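Local structure of nucleoporin nup120 (Schizosaccharomyces pombe, 4GQ2) at residues L682-I685 and L686-Q690; L653-R656 and L657-F660; S798-A801 and I802-D806. The protein serves as a structural constituent of the nuclear pore complex, whose nucleoporins can also act as docking partners for transiently associated transport factors. All coordinates share one frame; numbering follows the deposited sequence.

Contact 1 of 3, residues L682-I685 and L686-Q690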
loop_
_atom_site.group_PDB
_atom_site.type_symbol
_atom_site.label_atom_id
_atom_site.label_comp_id
_atom_site.label_asym_id
_atom_site.label_seq_id
_atom_site.Cartn_x
_atom_site.Cartn_y
_atom_site.Cartn_z
ATOM N N LEU A 682 7.761 2.181 9.803
ATOM C CA LEU A 682 7.408 0.755 9.882
ATOM C C LEU A 682 7.694 0.009 8.575
ATOM O O LEU A 682 8.348 -1.037 8.586
ATOM C CB LEU A 682 5.941 0.554 10.292
ATOM C CG LEU A 682 5.637 0.846 11.766
ATOM C CD1 LEU A 682 4.153 0.695 12.055
ATOM C CD2 LEU A 682 6.476 -0.029 12.697
ATOM N N ASP A 683 7.213 0.553 7.458
ATOM C CA ASP A 683 7.422 -0.061 6.150
ATOM C C ASP A 683 8.917 -0.314 5.945
ATOM O O ASP A 683 9.335 -1.398 5.526
ATOM C CB ASP A 683 6.872 0.859 5.052
ATOM C CG ASP A 683 7.132 0.331 3.656
ATOM O OD1 ASP A 683 6.370 -0.538 3.196
ATOM O OD2 ASP A 683 8.098 0.788 3.011
ATOM N N SER A 684 9.715 0.698 6.271
ATOM C CA SER A 684 11.158 0.642 6.106
ATOM C C SER A 684 11.815 -0.377 7.057
ATOM O O SER A 684 12.709 -1.114 6.662
ATOM C CB SER A 684 11.741 2.046 6.277
ATOM O OG SER A 684 13.146 2.000 6.290
ATOM N N ILE A 685 11.360 -0.423 8.305
ATOM C CA ILE A 685 11.859 -1.405 9.273
ATOM C C ILE A 685 11.427 -2.831 8.907
ATOM O O ILE A 685 12.242 -3.760 8.921
ATOM C CB ILE A 685 11.425 -1.068 10.723
ATOM C CG1 ILE A 685 11.915 0.322 11.148
ATOM C CG2 ILE A 685 11.932 -2.120 11.702
ATOM C CD1 ILE A 685 13.337 0.627 10.747
ATOM N N LEU A 686 10.151 -2.991 8.562
ATOM C CA LEU A 686 9.586 -4.303 8.224
ATOM C C LEU A 686 10.231 -4.982 7.022
ATOM O O LEU A 686 10.297 -6.203 6.982
ATOM C CB LEU A 686 8.070 -4.223 8.039
ATOM C CG LEU A 686 7.235 -3.888 9.282
ATOM C CD1 LEU A 686 5.814 -3.588 8.880
ATOM C CD2 LEU A 686 7.252 -4.994 10.321
ATOM N N LYS A 687 10.738 -4.204 6.109
ATOM C CA LYS A 687 11.411 -4.747 4.978
ATOM C C LYS A 687 12.722 -5.364 5.347
ATOM O O LYS A 687 13.089 -6.360 4.839
ATOM C CB LYS A 687 11.660 -3.676 3.960
ATOM C CG LYS A 687 10.597 -3.555 2.927
ATOM C CD LYS A 687 10.724 -2.220 2.263
ATOM C CE LYS A 687 10.076 -2.231 0.913
ATOM N NZ LYS A 687 9.374 -0.957 0.678
ATOM N N LYS A 688 13.430 -4.735 6.242
ATOM C CA LYS A 688 14.685 -5.264 6.764
ATOM C C LYS A 688 14.430 -6.488 7.642
ATOM O O LYS A 688 15.136 -7.481 7.541
ATOM C CB LYS A 688 15.487 -4.176 7.479
ATOM C CG LYS A 688 15.720 -2.952 6.604
ATOM C CD LYS A 688 16.854 -2.075 7.109
ATOM C CE LYS A 688 17.206 -0.978 6.112
ATOM N NZ LYS A 688 16.275 0.179 6.237
ATOM N N PHE A 689 13.385 -6.443 8.460
ATOM C CA PHE A 689 12.982 -7.636 9.205
ATOM C C PHE A 689 12.696 -8.846 8.303
ATOM O O PHE A 689 13.232 -9.931 8.540
ATOM C CB PHE A 689 11.806 -7.345 10.152
ATOM C CG PHE A 689 12.237 -6.946 11.535
ATOM C CD1 PHE A 689 12.952 -7.829 12.334
ATOM C CD2 PHE A 689 11.932 -5.691 12.039
ATOM C CE1 PHE A 689 13.361 -7.464 13.608
ATOM C CE2 PHE A 689 12.330 -5.323 13.317
ATOM C CZ PHE A 689 13.043 -6.210 14.103
ATOM N N GLN A 690 11.870 -8.651 7.274
ATOM C CA GLN A 690 11.514 -9.722 6.322
ATOM C C GLN A 690 12.733 -10.369 5.657
ATOM O O GLN A 690 12.859 -11.594 5.631
ATOM C CB GLN A 690 10.548 -9.198 5.253
ATOM C CG GLN A 690 10.195 -10.227 4.185
ATOM C CD GLN A 690 9.255 -9.692 3.117
ATOM O OE1 GLN A 690 8.162 -10.221 2.915
ATOM N NE2 GLN A 690 9.665 -8.634 2.450
HETATM O O HOH W 1 14.311 -0.473 4.171
#
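Asp683 and Lys687, one turn apart on helix 672-703, form an i to i+4 salt bridge, with Asp683 OD2 3.2 Å from Lys687 NZ. The ammonium comes to the syn side of the carboxylate, 21° out of its plane, and the lysine chain bends at its last torsion to bring NZ there. With CG anti to the backbone N (chi1 176°), beside the carbonyl carbon, the carboxylate leans along the helix and ends near the lysine one turn on. On another flank, Ile685 and Phe689 lie side by side and point the same way: the branch methyl CG2 of Ile685 meets the ring at Phe689 CD2, 3.6 Å away, by an oblique approach. Leu686 stands over the turn before it, its CG 3.1 Å from Leu682 O. Between Ser684 and Lys688 a water bridges: it gives a hydrogen bond to Ser684 O at 3.0 Å and accepts one from Lys688 NZ at 2.9 Å.

Behind these side chains runs the alpha-helical backbone pattern; the bond from Leu686 N to Leu682 O is 2.7 Å long and nearly straight at 170°. Farther out, Asp683 OD1 is hydrogen-bonded with Ser739 OG, so the carboxylate is gripped through both oxygens, which should limit its rotation. The helix belongs to the Nup120 helical domain and packs against helices 548-553, at Ile685 and Phe689, and 719-739 and 790-803, both at Leu686.

The chemistry is thus divided by flank: apolar groups are buried among helices, whereas the charge of Asp683 is shared between a lysine and a serine hydroxyl, which would probably favour its ionised form.

Contact 2 of 3, residues L653-R656 and L657-F660; sequences LIQR and LRSF
Ile654 and Arg658, one turn apart near the C-terminal end of helix 646-658, meet through their aliphatic parts: the methyl CG2 of Ile654 lies 4.2 Å from Arg658 CD, the two side chains crossing at a slant. The other apolar contact is equally light, with Leu653 CG 4.3 Å from Leu657 CD1 along a neighbouring flank.

Among the backbone bonds, Leu657 N reaches Leu653 O at 3.0 Å in the regular i to i+4 manner, and the next, from Arg658 N to Ile654 O, is already weak at 3.3 Å. Ser659 N has a bond to Arg656 O, three residues back, at 3.2 Å, the donor standing well above the plane of that carbonyl (71°). The side-chain bond from Ser659 OG to Gln655 O is modelled as implausibly short and is doubtful in detail.

The polar reach of Arg658 goes outward. Its CG sits between the backbone N and the carbonyl carbon (chi1 64°), tucked 3.1 Å from Ile654 O, and the chain beyond carries the guanidinium to Asp728, with which NH1 forms a salt bridge, and to Phe803 O, bonded by NH2. Shortened to an alanine, this position would probably leave Asp728 without its cationic mate and Phe803 O without this donor.

The weakening i to i+4 bond at Arg658, the added i to i+3 bond at Ser659 and the extended residues that follow are characteristic of an alpha-helix unwinding into a loop, here within the helical domain of Nup120.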
loop_
_atom_site.group_PDB
_atom_site.type_symbol
_atom_site.label_atom_id
_atom_site.label_comp_id
_atom_site.label_asym_id
_atom_site.label_seq_id
_atom_site.Cartn_x
_atom_site.Cartn_y
_atom_site.Cartn_z
ATOM N N LEU A 653 20.797 -13.955 19.200
ATOM C CA LEU A 653 20.778 -12.814 18.289
ATOM C C LEU A 653 19.361 -12.529 17.769
ATOM O O LEU A 653 18.929 -11.376 17.764
ATOM C CB LEU A 653 21.767 -13.000 17.136
ATOM C CG LEU A 653 21.978 -11.787 16.217
ATOM C CD1 LEU A 653 22.219 -10.507 16.999
ATOM C CD2 LEU A 653 23.120 -12.032 15.250
ATOM N N ILE A 654 18.638 -13.581 17.372
ATOM C CA ILE A 654 17.234 -13.453 16.966
ATOM C C ILE A 654 16.393 -12.875 18.101
ATOM O O ILE A 654 15.465 -12.104 17.858
ATOM C CB ILE A 654 16.649 -14.790 16.447
ATOM C CG1 ILE A 654 17.175 -15.077 15.044
ATOM C CG2 ILE A 654 15.122 -14.765 16.412
ATOM C CD1 ILE A 654 17.195 -16.547 14.687
ATOM N N GLN A 655 16.727 -13.233 19.337
ATOM C CA GLN A 655 16.049 -12.654 20.491
ATOM C C GLN A 655 16.348 -11.159 20.608
ATOM O O GLN A 655 15.444 -10.374 20.869
ATOM C CB GLN A 655 16.401 -13.396 21.784
ATOM C CG GLN A 655 15.692 -14.733 21.968
ATOM C CD GLN A 655 14.189 -14.601 22.166
ATOM O OE1 GLN A 655 13.398 -15.153 21.395
ATOM N NE2 GLN A 655 13.786 -13.869 23.205
ATOM N N ARG A 656 17.603 -10.771 20.388
ATOM C CA ARG A 656 17.991 -9.356 20.428
ATOM C C ARG A 656 17.254 -8.519 19.387
ATOM O O ARG A 656 16.785 -7.422 19.690
ATOM C CB ARG A 656 19.501 -9.181 20.216
ATOM C CG ARG A 656 20.344 -9.292 21.471
ATOM C CD ARG A 656 21.334 -8.141 21.591
ATOM N NE ARG A 656 22.364 -8.157 20.553
ATOM C CZ ARG A 656 23.082 -7.095 20.188
ATOM N NH1 ARG A 656 22.885 -5.915 20.767
ATOM N NH2 ARG A 656 23.995 -7.210 19.234
ATOM N N LEU A 657 17.166 -9.044 18.165
ATOM C CA LEU A 657 16.625 -8.301 17.027
ATOM C C LEU A 657 15.146 -7.988 17.195
ATOM O O LEU A 657 14.692 -6.903 16.833
ATOM C CB LEU A 657 16.875 -9.054 15.715
ATOM C CG LEU A 657 18.337 -9.199 15.276
ATOM C CD1 LEU A 657 18.498 -10.260 14.198
ATOM C CD2 LEU A 657 18.922 -7.871 14.815
ATOM N N ARG A 658 14.409 -8.930 17.775
ATOM C CA ARG A 658 12.967 -8.780 17.974
ATOM C C ARG A 658 12.610 -8.190 19.335
ATOM O O ARG A 658 11.429 -7.985 19.635
ATOM C CB ARG A 658 12.257 -10.125 17.782
ATOM C CG ARG A 658 12.639 -11.194 18.793
ATOM C CD ARG A 658 12.168 -12.566 18.348
ATOM N NE ARG A 658 10.715 -12.636 18.324
ATOM C CZ ARG A 658 10.016 -13.646 17.821
ATOM N NH1 ARG A 658 10.641 -14.698 17.294
ATOM N NH2 ARG A 658 8.688 -13.599 17.845
ATOM N N SER A 659 13.626 -7.925 20.154
ATOM C CA SER A 659 13.425 -7.372 21.495
ATOM C C SER A 659 13.108 -5.892 21.429
ATOM O O SER A 659 13.894 -5.112 20.895
ATOM C CB SER A 659 14.670 -7.581 22.356
ATOM O OG SER A 659 14.802 -8.938 22.736
ATOM N N PHE A 660 11.951 -5.513 21.967
ATOM C CA PHE A 660 11.538 -4.108 22.011
ATOM C C PHE A 660 10.839 -3.744 23.312
ATOM O O PHE A 660 10.016 -4.514 23.825
ATOM C CB PHE A 660 10.621 -3.775 20.829
ATOM C CG PHE A 660 11.283 -3.941 19.496
ATOM C CD1 PHE A 660 12.173 -2.983 19.025
ATOM C CD2 PHE A 660 11.035 -5.069 18.718
ATOM C CE1 PHE A 660 12.801 -3.142 17.798
ATOM C CE2 PHE A 660 11.653 -5.231 17.491
ATOM C CZ PHE A 660 12.538 -4.267 17.028
#

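Contact 3 of 3, residues S798-A801 and I802-D806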
loop_
_atom_site.group_PDB
_atom_site.type_symbol
_atom_site.label_atom_id
_atom_site.label_comp_id
_atom_site.label_asym_id
_atom_site.label_seq_id
_atom_site.Cartn_x
_atom_site.Cartn_y
_atom_site.Cartn_z
ATOM N N SER A 798 4.407 -0.604 18.225
ATOM C CA SER A 798 3.962 -1.387 17.063
ATOM C C SER A 798 4.854 -2.592 16.841
ATOM O O SER A 798 4.359 -3.697 16.634
ATOM C CB SER A 798 3.940 -0.527 15.801
ATOM O OG SER A 798 3.103 0.603 15.970
ATOM N N LEU A 799 6.168 -2.374 16.891
ATOM C CA LEU A 799 7.137 -3.465 16.770
ATOM C C LEU A 799 6.966 -4.493 17.884
ATOM O O LEU A 799 7.021 -5.694 17.634
ATOM C CB LEU A 799 8.580 -2.937 16.748
ATOM C CG LEU A 799 8.961 -2.086 15.535
ATOM C CD1 LEU A 799 10.400 -1.615 15.645
ATOM C CD2 LEU A 799 8.740 -2.840 14.228
ATOM N N SER A 800 6.746 -4.012 19.105
ATOM C CA SER A 800 6.492 -4.886 20.247
ATOM C C SER A 800 5.273 -5.766 19.997
ATOM O O SER A 800 5.331 -6.979 20.199
ATOM C CB SER A 800 6.312 -4.069 21.530
ATOM O OG SER A 800 6.128 -4.920 22.648
ATOM N N ALA A 801 4.184 -5.160 19.526
ATOM C CA ALA A 801 2.964 -5.907 19.200
ATOM C C ALA A 801 3.189 -6.982 18.138
ATOM O O ALA A 801 2.442 -7.965 18.069
ATOM C CB ALA A 801 1.859 -4.960 18.762
ATOM N N ILE A 802 4.214 -6.794 17.314
ATOM C CA ILE A 802 4.510 -7.733 16.238
ATOM C C ILE A 802 5.269 -8.934 16.776
ATOM O O ILE A 802 4.982 -10.068 16.399
ATOM C CB ILE A 802 5.321 -7.072 15.091
ATOM C CG1 ILE A 802 4.491 -5.984 14.401
ATOM C CG2 ILE A 802 5.777 -8.115 14.076
ATOM C CD1 ILE A 802 5.309 -4.994 13.590
ATOM N N PHE A 803 6.239 -8.686 17.652
ATOM C CA PHE A 803 7.174 -9.740 18.050
ATOM C C PHE A 803 6.978 -10.375 19.428
ATOM O O PHE A 803 7.428 -11.501 19.640
ATOM C CB PHE A 803 8.619 -9.264 17.894
ATOM C CG PHE A 803 9.002 -8.949 16.476
ATOM C CD1 PHE A 803 9.248 -9.972 15.558
ATOM C CD2 PHE A 803 9.125 -7.629 16.056
ATOM C CE1 PHE A 803 9.607 -9.681 14.255
ATOM C CE2 PHE A 803 9.474 -7.332 14.747
ATOM C CZ PHE A 803 9.720 -8.359 13.848
ATOM N N ILE A 804 6.350 -9.675 20.369
ATOM C CA ILE A 804 6.250 -10.232 21.724
ATOM C C ILE A 804 5.014 -11.107 21.850
ATOM O O ILE A 804 3.885 -10.632 21.740
ATOM C CB ILE A 804 6.461 -9.192 22.865
ATOM C CG1 ILE A 804 5.248 -8.272 23.062
ATOM C CG2 ILE A 804 7.762 -8.412 22.648
ATOM C CD1 ILE A 804 4.385 -8.636 24.255
ATOM N N ARG A 805 5.260 -12.397 22.062
ATOM C CA ARG A 805 4.262 -13.443 21.841
ATOM C C ARG A 805 3.965 -14.280 23.085
ATOM O O ARG A 805 4.719 -14.249 24.062
ATOM C CB ARG A 805 4.733 -14.369 20.712
ATOM C CG ARG A 805 5.333 -13.658 19.505
ATOM C CD ARG A 805 5.616 -14.616 18.358
ATOM N NE ARG A 805 4.466 -15.477 18.106
ATOM C CZ ARG A 805 3.357 -15.092 17.482
ATOM N NH1 ARG A 805 3.235 -13.854 17.018
ATOM N NH2 ARG A 805 2.365 -15.956 17.319
ATOM N N ASP A 806 2.859 -15.027 23.027
ATOM C CA ASP A 806 2.441 -15.970 24.080
ATOM C C ASP A 806 1.186 -16.760 23.678
ATOM O O ASP A 806 0.504 -16.408 22.709
ATOM C CB ASP A 806 2.222 -15.254 25.425
ATOM C CG ASP A 806 1.447 -13.956 25.282
ATOM O OD1 ASP A 806 0.243 -14.011 24.957
ATOM O OD2 ASP A 806 2.043 -12.881 25.499
#
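Leu799 and Ile802 meet by their outermost methyls, CD2 and CD1 respectively, 4.1 Å apart, in the last turns of helix 790-803. In Ile802, CG1 lies anti to the carbonyl carbon (chi1 -65°), which lays that branch back over the preceding turn, 3.2 Å from Ser798 O. The other branch goes elsewhere: CG2 sits 3.7 Å above the plane of the Phe803 ring, over its centre, a CH-pi type of approach between successive residues. That ring also comes close to the backbone, its CD2 being 3.3 Å from Leu799 O by an oblique path.

Ile804 has a different conformation. A chi1 of 75° folds CG1 in over the residue's own backbone, and this brings it to 3.1 Å from Ser800 O and to 3.5 Å from Ser800 OG. The serine hydroxyl lies against the two branches of Ile804, nearer CG1 than CG2.

Backbone bonding shows the helix running out. Ile802 N is shared between Ser798 O and Leu799 O, both bonds weak, and Phe803 N bonds Leu799 O at 3.1 Å with a weaker bond to Ser800 O. The final bond, from Ile804 N to Ser800 O, is firm at 2.9 Å and 165°, and Ile804 is the first residue to leave helical angles.

The turn packs among several helices: Leu799 and Ile802 rest on helix 672-703, Ile802 also touches Leu735 of helix 719-739, and Phe803 meets Phe660 in the loop after helix 646-658.

Along the chain the order is contact 2, contact 1, contact 3, on helices 646-658, 672-703 and 790-803. Contacts 1 and 2 both belong to the Nup120 helical domain. Their centres lie about 14 Å apart, as do those of contacts 1 and 3, while contacts 2 and 3 are about 11 Å apart. Phe660, Phe689 and Phe803, one from each contact, meet pairwise; Phe689 CZ is 3.5 Å from Phe660 CZ. Two helices close in sequence and a third about ninety residues farther on are thereby joined by a shared cluster of aromatic and aliphatic side chains, to which contact 2 contributes Phe660 from the loop after its helix, consistent with a compact helical part in this structural nucleoporin.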